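Putative phophotriesterase (Proteus mirabilis, PDB 3RHG) probably hydrolyses ester bonds, as a phosphotriesterase-family amidohydrolase that holds two zinc ions in its active site. Local coordinates at residues I164-V169 and N197-G202; K224-H229 and W249-M254; T96-I101 and S123-E128. All blocks are in the same frame, centred on the assembly; numbering follows the deposited sequence.

The three contacts follow one another round an eight-stranded parallel barrel. Contacts 1 and 2 have centres about 9 Å apart and share the sheet: strands 195-199 and 225-227 are neighbours, Asn197 ND2 lies 2.9 Å from Ser226 OG, and His199 and His229 ligate the same zinc ion. Contact 3, its centre about 10 Å from that of contact 1, joins two loops; Leu125 O lies 2.9 Å from Gly168 N, and Tyr126 packs on His199. Contacts 2 and 3, centres about 17 Å apart, do not touch. Contacts 1 and 2 supply zinc ligands and, through His199, His229 and Met254, border the benzoic acid; contact 3 approaches through Tyr126 and its cacodylate ion.

Contact 1: residues I164-V169 and N197-G202; sequences IGEIGV and NIHMPG. With ZN (zinc ion), chain C; ZN (zinc ion), chain B.
Asn197 opens the pairing of two neighbouring parallel strands: its N donates to Ile164 O at 2.8 Å, and its O accepts from Ile167 N. Between these bonds a cis peptide joins Gly165 to Glu166, and Glu166 CA rests against the same Asn197 O. The amide of Asn197 turns inward, with OD1 bonded to the ND1 of His23, a ligand of one of the two zinc ions, and ND2 bonded to Ser226 and Glu251. Ile198 points to the opposite side, toward helices 175-188 and 207-217. Its CD1 meets Ile167 CB, and its CG2 lies 3.6 Å from Val169 CG2. His199 N then bonds to Ile167 O with a bent N-H...O angle of 131°, while His199 O accepts from Val169 N.

With CG anti to the backbone N (chi1 165°), the His199 ring swings over to the metal centre and binds the second zinc ion through His199 ND1 at 2.0 Å. Glu166 OE1 binds that same ion at 1.9 Å and lies near the plane of the imidazole at its edge; carboxylate and ring are turned 48° apart. Glu166 OE2 takes the first zinc at 2.1 Å, the ion bound by His23, His25 and Asp294. Further on, Pro201 CD packs 3.2 Å from Val169 O and also against CG1 of that valine. One carboxylate thus bridges two zinc ions, and sharing its negative charge between them probably helps the two cations sit close together.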
ATOM      1  N   ILE A 164       2.020 -17.324  25.739  1.00 14.73           N
ATOM      2  CA  ILE A 164       3.229 -18.030  25.322  1.00 16.24           C
ATOM      3  C   ILE A 164       3.449 -17.712  23.848  1.00 16.80           C
ATOM      4  O   ILE A 164       2.577 -17.957  23.021  1.00 17.50           O
ATOM      5  CB  ILE A 164       3.092 -19.550  25.534  1.00 16.58           C
ATOM      6  CG1 ILE A 164       2.869 -19.861  27.024  1.00 16.47           C
ATOM      7  CG2 ILE A 164       4.327 -20.281  24.977  1.00 17.67           C
ATOM      8  CD1 ILE A 164       2.406 -21.304  27.292  1.00 18.58           C
ATOM      9  N   GLY A 165       4.597 -17.130  23.521  1.00 15.84           N
ATOM     10  CA  GLY A 165       4.867 -16.767  22.121  1.00 17.02           C
ATOM     11  C   GLY A 165       5.608 -15.454  22.010  1.00 16.94           C
ATOM     12  O   GLY A 165       6.061 -14.932  23.026  1.00 18.05           O
ATOM     13  N   GLU A 166       5.773 -14.943  20.784  1.00 17.77           N
ATOM     14  CA  GLU A 166       5.496 -15.708  19.573  1.00 17.11           C
ATOM     15  C   GLU A 166       6.623 -16.719  19.322  1.00 16.51           C
ATOM     16  O   GLU A 166       7.818 -16.352  19.285  1.00 20.27           O
ATOM     17  CB  GLU A 166       5.266 -14.797  18.366  1.00 17.51           C
ATOM     18  CG  GLU A 166       6.415 -13.863  17.999  1.00 19.67           C
ATOM     19  CD  GLU A 166       6.084 -13.063  16.732  1.00 19.98           C
ATOM     20  OE1 GLU A 166       5.896 -13.690  15.673  1.00 20.02           O
ATOM     21  OE2 GLU A 166       5.972 -11.823  16.790  1.00 21.12           O
ATOM     22  N   ILE A 167       6.254 -17.992  19.227  1.00 16.57           N
ATOM     23  CA  ILE A 167       7.237 -19.080  19.167  1.00 16.28           C
ATOM     24  C   ILE A 167       7.782 -19.159  17.753  1.00 17.36           C
ATOM     25  O   ILE A 167       7.030 -19.302  16.788  1.00 17.56           O
ATOM     26  CB  ILE A 167       6.630 -20.435  19.569  1.00 16.65           C
ATOM     27  CG1 ILE A 167       5.994 -20.351  20.960  1.00 19.39           C
ATOM     28  CG2 ILE A 167       7.695 -21.575  19.492  1.00 19.53           C
ATOM     29  CD1 ILE A 167       6.999 -20.017  22.095  1.00 21.29           C
ATOM     30  N   GLY A 168       9.100 -19.092  17.617  1.00 17.62           N
ATOM     31  CA  GLY A 168       9.696 -18.968  16.282  1.00 18.42           C
ATOM     32  C   GLY A 168       9.758 -20.257  15.471  1.00 17.72           C
ATOM     33  O   GLY A 168      10.516 -21.187  15.816  1.00 18.59           O
ATOM     34  N   VAL A 169       8.996 -20.302  14.370  1.00 16.88           N
ATOM     35  CA  VAL A 169       9.165 -21.342  13.351  1.00 17.90           C
ATOM     36  C   VAL A 169       9.651 -20.612  12.102  1.00 17.62           C
ATOM     37  O   VAL A 169       8.902 -19.833  11.496  1.00 17.82           O
ATOM     38  CB  VAL A 169       7.837 -22.093  13.030  1.00 18.32           C
ATOM     39  CG1 VAL A 169       8.020 -23.099  11.871  1.00 19.12           C
ATOM     40  CG2 VAL A 169       7.277 -22.776  14.283  1.00 19.81           C
ATOM     41  N   ASN A 197       0.969 -18.590  20.784  1.00 16.72           N
ATOM     42  CA  ASN A 197       0.970 -17.934  19.484  1.00 15.88           C
ATOM     43  C   ASN A 197       2.227 -18.357  18.749  1.00 16.00           C
ATOM     44  O   ASN A 197       3.336 -18.164  19.277  1.00 16.95           O
ATOM     45  CB  ASN A 197       0.942 -16.427  19.705  1.00 16.35           C
ATOM     46  CG  ASN A 197       0.798 -15.622  18.431  1.00 17.24           C
ATOM     47  OD1 ASN A 197       1.559 -14.690  18.239  1.00 20.71           O
ATOM     48  ND2 ASN A 197      -0.219 -15.920  17.594  1.00 17.47           N
ATOM     49  N   ILE A 198       2.057 -18.975  17.577  1.00 15.07           N
ATOM     50  CA  ILE A 198       3.205 -19.489  16.826  1.00 15.58           C
ATOM     51  C   ILE A 198       3.554 -18.537  15.694  1.00 15.46           C
ATOM     52  O   ILE A 198       2.750 -18.301  14.808  1.00 17.02           O
ATOM     53  CB  ILE A 198       2.919 -20.894  16.215  1.00 14.76           C
ATOM     54  CG1 ILE A 198       2.306 -21.850  17.258  1.00 17.49           C
ATOM     55  CG2 ILE A 198       4.193 -21.504  15.592  1.00 16.67           C
ATOM     56  CD1 ILE A 198       3.146 -22.070  18.434  1.00 20.33           C
ATOM     57  N   HIS A 199       4.788 -18.038  15.689  1.00 16.57           N
ATOM     58  CA  HIS A 199       5.284 -17.328  14.537  1.00 16.63           C
ATOM     59  C   HIS A 199       5.454 -18.357  13.425  1.00 17.43           C
ATOM     60  O   HIS A 199       6.324 -19.239  13.510  1.00 17.57           O
ATOM     61  CB  HIS A 199       6.651 -16.687  14.844  1.00 17.78           C
ATOM     62  CG  HIS A 199       7.387 -16.246  13.614  1.00 17.94           C
ATOM     63  ND1 HIS A 199       7.318 -14.958  13.126  1.00 19.04           N
ATOM     64  CD2 HIS A 199       8.212 -16.925  12.773  1.00 20.31           C
ATOM     65  CE1 HIS A 199       8.056 -14.867  12.029  1.00 22.77           C
ATOM     66  NE2 HIS A 199       8.611 -16.046  11.798  1.00 22.67           N
ATOM     67  N   MET A 200       4.623 -18.270  12.396  1.00 17.11           N
ATOM     68  CA  MET A 200       4.740 -19.151  11.240  1.00 17.05           C
ATOM     69  C   MET A 200       5.485 -18.438  10.137  1.00 17.84           C
ATOM     70  O   MET A 200       5.422 -17.220  10.025  1.00 19.26           O
ATOM     71  CB  MET A 200       3.356 -19.547  10.709  1.00 17.72           C
ATOM     72  CG  MET A 200       2.577 -20.370  11.722  1.00 18.05           C
ATOM     73  SD  MET A 200       3.302 -22.000  12.055  1.00 19.14           S
ATOM     74  CE  MET A 200       2.914 -22.798  10.490  1.00 19.90           C
ATOM     75  N   PRO A 201       6.173 -19.213   9.295  1.00 17.57           N
ATOM     76  CA  PRO A 201       6.744 -18.638   8.071  1.00 20.41           C
ATOM     77  C   PRO A 201       5.596 -18.485   7.078  1.00 18.11           C
ATOM     78  O   PRO A 201       5.181 -19.454   6.450  1.00 18.44           O
ATOM     79  CB  PRO A 201       7.762 -19.689   7.636  1.00 19.20           C
ATOM     80  CG  PRO A 201       7.224 -21.005   8.208  1.00 17.81           C
ATOM     81  CD  PRO A 201       6.494 -20.644   9.483  1.00 18.20           C
ATOM     82  N   GLY A 202       5.043 -17.274   6.995  1.00 18.38           N
ATOM     83  CA  GLY A 202       3.731 -17.096   6.403  1.00 18.69           C
ATOM     84  C   GLY A 202       3.637 -17.295   4.910  1.00 18.13           C
ATOM     85  O   GLY A 202       2.522 -17.536   4.372  1.00 19.46           O
TER
HETATM   86 ZN    ZN C 368       6.292 -13.362  13.823  1.00 22.50          ZN
HETATM   87 ZN    ZN B 367       4.942 -10.267  15.767  1.00 21.10          ZN

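Contact 2: residues K224-H229 and W249-M254; sequences KISLAH and WLEFDM. With ZN (zinc ion), chain C; BEZ (benzoic acid), chain D.
Both oxygens of Asp253 grip His229, one at the backbone and one at the ring. Asp253 OD2 accepts from His229 N at 2.9 Å and Asp253 OD1 from His229 ND1 at 2.8 Å, each syn but out of the carboxylate plane, by 34° at OD1. Chi1 of 47° tucks the Asp253 carboxylate between its own backbone N and carbonyl carbon, facing the backbone N and ring of His229. The bond to His229 ND1 and the zinc bond at His229 NE2 (2.0 Å) hold the ring's rotation; the metal would probably strengthen the ND1 N-H as a donor. Ala228 CB lies over one face of the imidazole and C3 of benzoic acid over the other, 3.5 Å above the plane. Met254 CE reaches C4 of the ligand at 3.8 Å.

Farther back, the parallel strands pair through Trp249 N to Ile225 O, Leu227 N to Trp249 O, and Glu251 N to Leu227 O. Leu227 CD1 and Leu250 CD2 meet on the side facing helix 237-245, while Ser226 CB packs against Trp249 CB on the other. This beta-alpha-beta unit, with metal-site residues at the C-terminal ends of its strands, is characteristic of the amidohydrolase barrel.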
ATOM      1  N   LYS A 224      -6.436 -23.391  22.243  1.00 16.71           N
ATOM      2  CA  LYS A 224      -5.547 -22.457  22.917  1.00 14.56           C
ATOM      3  C   LYS A 224      -4.291 -22.198  22.068  1.00 16.62           C
ATOM      4  O   LYS A 224      -3.326 -21.630  22.565  1.00 16.69           O
ATOM      5  CB  LYS A 224      -5.183 -22.971  24.330  1.00 14.82           C
ATOM      6  CG  LYS A 224      -6.377 -23.003  25.318  1.00 16.86           C
ATOM      7  CD  LYS A 224      -6.934 -21.609  25.582  1.00 17.27           C
ATOM      8  CE  LYS A 224      -5.957 -20.726  26.397  1.00 18.24           C
ATOM      9  NZ  LYS A 224      -6.607 -19.390  26.692  1.00 18.13           N
ATOM     10  N   ILE A 225      -4.332 -22.574  20.785  1.00 16.24           N
ATOM     11  CA  ILE A 225      -3.214 -22.341  19.860  1.00 16.01           C
ATOM     12  C   ILE A 225      -3.650 -21.423  18.721  1.00 16.38           C
ATOM     13  O   ILE A 225      -4.714 -21.626  18.120  1.00 16.53           O
ATOM     14  CB  ILE A 225      -2.699 -23.681  19.294  1.00 16.87           C
ATOM     15  CG1 ILE A 225      -2.007 -24.454  20.446  1.00 22.34           C
ATOM     16  CG2 ILE A 225      -1.711 -23.473  18.108  1.00 16.55           C
ATOM     17  CD1 ILE A 225      -1.817 -25.872  20.164  1.00 27.23           C
ATOM     18  N   SER A 226      -2.831 -20.414  18.424  1.00 15.35           N
ATOM     19  CA  SER A 226      -3.051 -19.570  17.259  1.00 14.54           C
ATOM     20  C   SER A 226      -1.851 -19.588  16.330  1.00 15.08           C
ATOM     21  O   SER A 226      -0.684 -19.548  16.787  1.00 16.44           O
ATOM     22  CB  SER A 226      -3.386 -18.129  17.662  1.00 18.03           C
ATOM     23  OG  SER A 226      -2.362 -17.603  18.494  1.00 17.10           O
ATOM     24  N   LEU A 227      -2.143 -19.653  15.036  1.00 15.28           N
ATOM     25  CA  LEU A 227      -1.092 -19.601  14.028  1.00 14.72           C
ATOM     26  C   LEU A 227      -0.948 -18.159  13.539  1.00 15.89           C
ATOM     27  O   LEU A 227      -1.808 -17.656  12.842  1.00 15.82           O
ATOM     28  CB  LEU A 227      -1.360 -20.580  12.865  1.00 15.75           C
ATOM     29  CG  LEU A 227      -1.518 -22.049  13.278  1.00 17.41           C
ATOM     30  CD1 LEU A 227      -1.695 -22.952  12.030  1.00 19.28           C
ATOM     31  CD2 LEU A 227      -0.281 -22.487  14.086  1.00 19.01           C
ATOM     32  N   ALA A 228       0.128 -17.488  13.931  1.00 16.75           N
ATOM     33  CA  ALA A 228       0.375 -16.119  13.485  1.00 15.67           C
ATOM     34  C   ALA A 228       0.742 -16.084  11.995  1.00 14.85           C
ATOM     35  O   ALA A 228       1.151 -17.079  11.406  1.00 16.92           O
ATOM     36  CB  ALA A 228       1.528 -15.481  14.299  1.00 17.40           C
ATOM     37  N   HIS A 229       0.597 -14.911  11.412  1.00 15.91           N
ATOM     38  CA  HIS A 229       1.001 -14.646  10.046  1.00 15.52           C
ATOM     39  C   HIS A 229       0.316 -15.609   9.068  1.00 15.59           C
ATOM     40  O   HIS A 229       0.931 -16.144   8.141  1.00 18.14           O
ATOM     41  CB  HIS A 229       2.528 -14.732   9.926  1.00 16.07           C
ATOM     42  CG  HIS A 229       3.264 -14.057  11.040  1.00 18.74           C
ATOM     43  ND1 HIS A 229       2.834 -12.878  11.609  1.00 20.14           N
ATOM     44  CD2 HIS A 229       4.406 -14.389  11.688  1.00 19.03           C
ATOM     45  CE1 HIS A 229       3.659 -12.524  12.579  1.00 18.72           C
ATOM     46  NE2 HIS A 229       4.634 -13.413  12.639  1.00 17.97           N
ATOM     47  N   TRP A 249      -6.768 -21.606  16.008  1.00 16.52           N
ATOM     48  CA  TRP A 249      -7.120 -20.281  15.532  1.00 16.91           C
ATOM     49  C   TRP A 249      -6.190 -19.858  14.410  1.00 16.54           C
ATOM     50  O   TRP A 249      -4.970 -20.087  14.491  1.00 17.72           O
ATOM     51  CB  TRP A 249      -6.982 -19.262  16.665  1.00 16.83           C
ATOM     52  CG  TRP A 249      -7.892 -19.476  17.824  1.00 17.34           C
ATOM     53  CD1 TRP A 249      -7.715 -20.348  18.861  1.00 16.65           C
ATOM     54  CD2 TRP A 249      -9.129 -18.782  18.088  1.00 16.58           C
ATOM     55  NE1 TRP A 249      -8.762 -20.240  19.758  1.00 16.81           N
ATOM     56  CE2 TRP A 249      -9.624 -19.269  19.319  1.00 16.47           C
ATOM     57  CE3 TRP A 249      -9.824 -17.763  17.432  1.00 17.01           C
ATOM     58  CZ2 TRP A 249     -10.830 -18.813  19.880  1.00 18.25           C
ATOM     59  CZ3 TRP A 249     -11.036 -17.310  17.988  1.00 17.75           C
ATOM     60  CH2 TRP A 249     -11.506 -17.824  19.215  1.00 20.43           C
ATOM     61  N   LEU A 250      -6.731 -19.249  13.364  1.00 15.71           N
ATOM     62  CA  LEU A 250      -5.891 -18.590  12.375  1.00 17.20           C
ATOM     63  C   LEU A 250      -5.860 -17.110  12.695  1.00 18.29           C
ATOM     64  O   LEU A 250      -6.901 -16.476  12.816  1.00 18.07           O
ATOM     65  CB  LEU A 250      -6.393 -18.812  10.936  1.00 16.78           C
ATOM     66  CG  LEU A 250      -6.268 -20.252  10.423  1.00 16.28           C
ATOM     67  CD1 LEU A 250      -6.612 -20.289   8.915  1.00 20.06           C
ATOM     68  CD2 LEU A 250      -4.878 -20.821  10.658  1.00 18.90           C
ATOM     69  N   GLU A 251      -4.660 -16.555  12.808  1.00 16.89           N
ATOM     70  CA  GLU A 251      -4.504 -15.147  13.119  1.00 15.35           C
ATOM     71  C   GLU A 251      -4.004 -14.395  11.893  1.00 16.24           C
ATOM     72  O   GLU A 251      -2.939 -14.723  11.327  1.00 16.87           O
ATOM     73  CB  GLU A 251      -3.515 -14.982  14.272  1.00 16.99           C
ATOM     74  CG  GLU A 251      -3.194 -13.548  14.637  1.00 15.54           C
ATOM     75  CD  GLU A 251      -2.296 -13.514  15.849  1.00 18.30           C
ATOM     76  OE1 GLU A 251      -1.037 -13.500  15.713  1.00 18.44           O
ATOM     77  OE2 GLU A 251      -2.855 -13.560  16.955  1.00 20.35           O
ATOM     78  N   PHE A 252      -4.794 -13.412  11.466  1.00 16.35           N
ATOM     79  CA  PHE A 252      -4.453 -12.507  10.390  1.00 16.81           C
ATOM     80  C   PHE A 252      -3.946 -11.276  11.082  1.00 17.52           C
ATOM     81  O   PHE A 252      -4.723 -10.392  11.460  1.00 18.46           O
ATOM     82  CB  PHE A 252      -5.679 -12.215   9.507  1.00 16.94           C
ATOM     83  CG  PHE A 252      -6.123 -13.404   8.689  1.00 17.53           C
ATOM     84  CD1 PHE A 252      -5.804 -13.495   7.336  1.00 17.72           C
ATOM     85  CD2 PHE A 252      -6.847 -14.439   9.280  1.00 19.57           C
ATOM     86  CE1 PHE A 252      -6.204 -14.609   6.576  1.00 18.82           C
ATOM     87  CE2 PHE A 252      -7.263 -15.551   8.546  1.00 19.12           C
ATOM     88  CZ  PHE A 252      -6.953 -15.637   7.182  1.00 19.94           C
ATOM     89  N   ASP A 253      -2.637 -11.240  11.310  1.00 17.60           N
ATOM     90  CA  ASP A 253      -2.053 -10.192  12.126  1.00 18.02           C
ATOM     91  C   ASP A 253      -1.193  -9.217  11.307  1.00 18.20           C
ATOM     92  O   ASP A 253      -0.421  -8.443  11.884  1.00 19.64           O
ATOM     93  CB  ASP A 253      -1.217 -10.822  13.256  1.00 18.66           C
ATOM     94  CG  ASP A 253      -0.298 -11.909  12.755  1.00 16.23           C
ATOM     95  OD1 ASP A 253       0.227 -11.733  11.648  1.00 19.70           O
ATOM     96  OD2 ASP A 253      -0.141 -12.952  13.431  1.00 17.29           O
ATOM     97  N   MET A 254      -1.353  -9.211   9.980  1.00 17.09           N
ATOM     98  CA  MET A 254      -0.548  -8.316   9.127  1.00 17.27           C
ATOM     99  C   MET A 254      -1.466  -7.324   8.439  1.00 17.68           C
ATOM    100  O   MET A 254      -1.171  -6.812   7.359  1.00 17.91           O
ATOM    101  CB  MET A 254       0.259  -9.122   8.113  1.00 19.64           C
ATOM    102  CG  MET A 254       1.189 -10.099   8.799  1.00 18.55           C
ATOM    103  SD  MET A 254       1.830 -11.408   7.719  1.00 21.60           S
ATOM    104  CE  MET A 254       2.853 -10.475   6.597  1.00 23.36           C
TER
HETATM  105 ZN    ZN C 368       6.292 -13.362  13.823  1.00 22.50          ZN
HETATM  106  C   BEZ D 369       8.366 -12.477   8.459  1.00 36.16           C
HETATM  107  O1  BEZ D 369       8.210 -13.684   8.739  1.00 38.65           O
HETATM  108  O2  BEZ D 369       9.428 -12.100   7.908  1.00 40.04           O
HETATM  109  C1  BEZ D 369       7.299 -11.476   8.770  1.00 28.24           C
HETATM  110  C2  BEZ D 369       6.170 -11.837   9.510  1.00 30.56           C
HETATM  111  C3  BEZ D 369       5.196 -10.882   9.801  1.00 29.17           C
HETATM  112  C4  BEZ D 369       5.336  -9.581   9.337  1.00 28.43           C
HETATM  113  C5  BEZ D 369       6.456  -9.231   8.589  1.00 27.32           C
HETATM  114  C6  BEZ D 369       7.444 -10.170   8.305  1.00 30.20           C

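Contact 3: residues T96-I101 and S123-E128; sequences TGSSSI and SGLYIE. With CAC (cacodylate ion), chain E.
Tyr126 carries its ring anti to the backbone N (chi1 -167°), and Ile101 turns CG2 anti to its carbonyl carbon, so that the two side chains meet at about a right angle. Ile101 CG2 touches Tyr126 CD2 at 3.6 Å, and CD1 lies over one ring face, offset toward the rim. Tyr126 OH donates at 2.5 Å to O2 of a cacodylate ion, probably from the crystallisation liquor, whose two oxygens each also reach a zinc ion.

The backbones join where Gly124 N donates to Gly97 O at 3.0 Å, from above the carbonyl plane. The loops run close at Gly97, whose CA lies 4.1 Å from Ser123 CA. A water bridges Gly97 and Gly124, donating to Gly124 O and held weakly by Gly97 N. Ser98 rests its CB 3.5 Å from Gly124 O, while its OG accepts from Ser100 N in an ST turn. Glu131 bonds to the hydroxyls of Ser98 and Ser100 and to Tyr126 N, tying both loops to helix 128-131. The contact joins the loops that follow strands 89-94 and 118-123; Phe130 packs against Ile101 and Tyr126, and Leu125 leans on helices 139-151 and 175-188.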
ATOM      1  N   THR A  96       6.339  -9.803  21.925  1.00 18.18           N
ATOM      2  CA  THR A  96       7.797  -9.821  21.970  1.00 18.60           C
ATOM      3  C   THR A  96       8.216 -10.719  23.129  1.00 16.81           C
ATOM      4  O   THR A  96       8.359 -10.252  24.265  1.00 18.74           O
ATOM      5  CB  THR A  96       8.356  -8.389  22.173  1.00 19.65           C
ATOM      6  OG1 THR A  96       7.667  -7.478  21.298  1.00 19.44           O
ATOM      7  CG2 THR A  96       9.867  -8.343  21.865  1.00 21.21           C
ATOM      8  N   GLY A  97       8.389 -12.015  22.852  1.00 17.96           N
ATOM      9  CA  GLY A  97       8.440 -13.009  23.927  1.00 18.04           C
ATOM     10  C   GLY A  97       9.823 -13.263  24.496  1.00 16.41           C
ATOM     11  O   GLY A  97       9.975 -14.058  25.431  1.00 18.71           O
ATOM     12  N   SER A  98      10.839 -12.610  23.923  1.00 17.48           N
ATOM     13  CA  SER A  98      12.218 -12.966  24.224  1.00 19.43           C
ATOM     14  C   SER A  98      13.109 -11.743  24.294  1.00 17.36           C
ATOM     15  O   SER A  98      12.869 -10.742  23.612  1.00 19.05           O
ATOM     16  CB  SER A  98      12.760 -13.877  23.114  1.00 20.31           C
ATOM     17  OG  SER A  98      14.107 -14.222  23.392  1.00 20.60           O
ATOM     18  N   SER A  99      14.161 -11.830  25.103  1.00 18.82           N
ATOM     19  CA  SER A  99      15.187 -10.799  25.079  1.00 20.48           C
ATOM     20  C   SER A  99      15.865 -10.713  23.692  1.00 20.56           C
ATOM     21  O   SER A  99      16.444  -9.679  23.334  1.00 23.39           O
ATOM     22  CB  SER A  99      16.227 -11.099  26.163  1.00 21.77           C
ATOM     23  OG  SER A  99      16.779 -12.405  25.968  1.00 25.31           O
ATOM     24  N   SER A 100      15.813 -11.791  22.909  1.00 20.62           N
ATOM     25  CA  SER A 100      16.522 -11.785  21.612  1.00 22.07           C
ATOM     26  C   SER A 100      15.938 -10.751  20.651  1.00 23.27           C
ATOM     27  O   SER A 100      16.617 -10.333  19.685  1.00 25.90           O
ATOM     28  CB  SER A 100      16.462 -13.155  20.956  1.00 22.87           C
ATOM     29  OG  SER A 100      15.154 -13.379  20.425  1.00 25.02           O
ATOM     30  N   ILE A 101      14.679 -10.350  20.905  1.00 21.34           N
ATOM     31  CA  ILE A 101      14.013  -9.337  20.082  1.00 20.23           C
ATOM     32  C   ILE A 101      13.603  -8.086  20.895  1.00 20.57           C
ATOM     33  O   ILE A 101      12.739  -7.287  20.489  1.00 21.11           O
ATOM     34  CB  ILE A 101      12.850  -9.922  19.233  1.00 22.48           C
ATOM     35  CG1 ILE A 101      11.984 -10.887  20.033  1.00 22.95           C
ATOM     36  CG2 ILE A 101      13.424 -10.652  18.020  1.00 25.09           C
ATOM     37  CD1 ILE A 101      10.634 -11.188  19.334  1.00 22.73           C
ATOM     38  N   SER A 123       5.926 -14.652  26.728  1.00 15.99           N
ATOM     39  CA  SER A 123       7.127 -15.438  27.000  1.00 15.98           C
ATOM     40  C   SER A 123       7.247 -16.510  25.925  1.00 16.25           C
ATOM     41  O   SER A 123       6.367 -17.362  25.788  1.00 18.12           O
ATOM     42  CB  SER A 123       7.011 -16.113  28.379  1.00 19.25           C
ATOM     43  OG  SER A 123       8.104 -16.988  28.589  1.00 18.62           O
ATOM     44  N   GLY A 124       8.370 -16.532  25.211  1.00 17.09           N
ATOM     45  CA  GLY A 124       8.552 -17.571  24.200  1.00 18.91           C
ATOM     46  C   GLY A 124       9.768 -17.273  23.359  1.00 17.93           C
ATOM     47  O   GLY A 124      10.026 -16.114  23.043  1.00 19.73           O
ATOM     48  N   LEU A 125      10.499 -18.312  22.965  1.00 18.55           N
ATOM     49  CA  LEU A 125      11.711 -18.089  22.185  1.00 18.52           C
ATOM     50  C   LEU A 125      11.372 -17.928  20.710  1.00 18.76           C
ATOM     51  O   LEU A 125      10.458 -18.586  20.178  1.00 18.53           O
ATOM     52  CB  LEU A 125      12.733 -19.220  22.415  1.00 19.73           C
ATOM     53  CG  LEU A 125      13.156 -19.368  23.885  1.00 21.56           C
ATOM     54  CD1 LEU A 125      14.119 -20.511  24.080  1.00 27.32           C
ATOM     55  CD2 LEU A 125      13.764 -18.067  24.374  1.00 26.90           C
ATOM     56  N   TYR A 126      12.110 -17.037  20.054  1.00 18.80           N
ATOM     57  CA  TYR A 126      11.846 -16.675  18.667  1.00 18.79           C
ATOM     58  C   TYR A 126      12.677 -17.592  17.733  1.00 18.78           C
ATOM     59  O   TYR A 126      13.092 -18.685  18.147  1.00 19.09           O
ATOM     60  CB  TYR A 126      12.176 -15.182  18.490  1.00 19.12           C
ATOM     61  CG  TYR A 126      11.674 -14.556  17.220  1.00 21.06           C
ATOM     62  CD1 TYR A 126      10.345 -14.717  16.822  1.00 18.78           C
ATOM     63  CD2 TYR A 126      12.515 -13.792  16.412  1.00 20.38           C
ATOM     64  CE1 TYR A 126       9.867 -14.132  15.665  1.00 20.37           C
ATOM     65  CE2 TYR A 126      12.052 -13.221  15.245  1.00 21.11           C
ATOM     66  CZ  TYR A 126      10.721 -13.375  14.886  1.00 21.66           C
ATOM     67  OH  TYR A 126      10.286 -12.803  13.715  1.00 22.78           O
ATOM     68  N   ILE A 127      12.884 -17.186  16.480  1.00 18.44           N
ATOM     69  CA  ILE A 127      13.566 -18.071  15.522  1.00 18.77           C
ATOM     70  C   ILE A 127      15.065 -18.199  15.821  1.00 19.85           C
ATOM     71  O   ILE A 127      15.656 -17.345  16.483  1.00 19.45           O
ATOM     72  CB  ILE A 127      13.344 -17.639  14.050  1.00 20.22           C
ATOM     73  CG1 ILE A 127      13.862 -16.216  13.816  1.00 20.70           C
ATOM     74  CG2 ILE A 127      11.871 -17.740  13.686  1.00 19.31           C
ATOM     75  CD1 ILE A 127      13.829 -15.777  12.308  1.00 24.56           C
ATOM     76  N   GLU A 128      15.669 -19.264  15.325  1.00 19.71           N
ATOM     77  CA  GLU A 128      17.085 -19.534  15.600  1.00 19.16           C
ATOM     78  C   GLU A 128      18.020 -18.411  15.117  1.00 20.77           C
ATOM     79  O   GLU A 128      19.064 -18.148  15.727  1.00 21.27           O
ATOM     80  CB  GLU A 128      17.486 -20.900  15.037  1.00 20.73           C
ATOM     81  CG  GLU A 128      18.844 -21.348  15.536  1.00 25.80           C
ATOM     82  CD  GLU A 128      19.206 -22.763  15.119  1.00 26.02           C
ATOM     83  OE1 GLU A 128      18.356 -23.668  15.063  1.00 26.56           O
ATOM     84  OE2 GLU A 128      20.389 -22.973  14.829  1.00 41.04           O
TER
HETATM   85 AS   CAC E 370       7.514 -10.528  13.738  1.00 24.26          AS
HETATM   86  O1  CAC E 370       5.811 -10.438  14.050  1.00 22.05           O
HETATM   87  O2  CAC E 370       7.831 -12.220  13.564  1.00 20.73           O
HETATM   88  C1  CAC E 370       7.880  -9.702  12.033  1.00 24.39           C
HETATM   89  C2  CAC E 370       8.595  -9.801  15.187  1.00 26.15           C
HETATM   90  O   HOH W   1       9.131 -14.369  20.926  1.00 20.68           O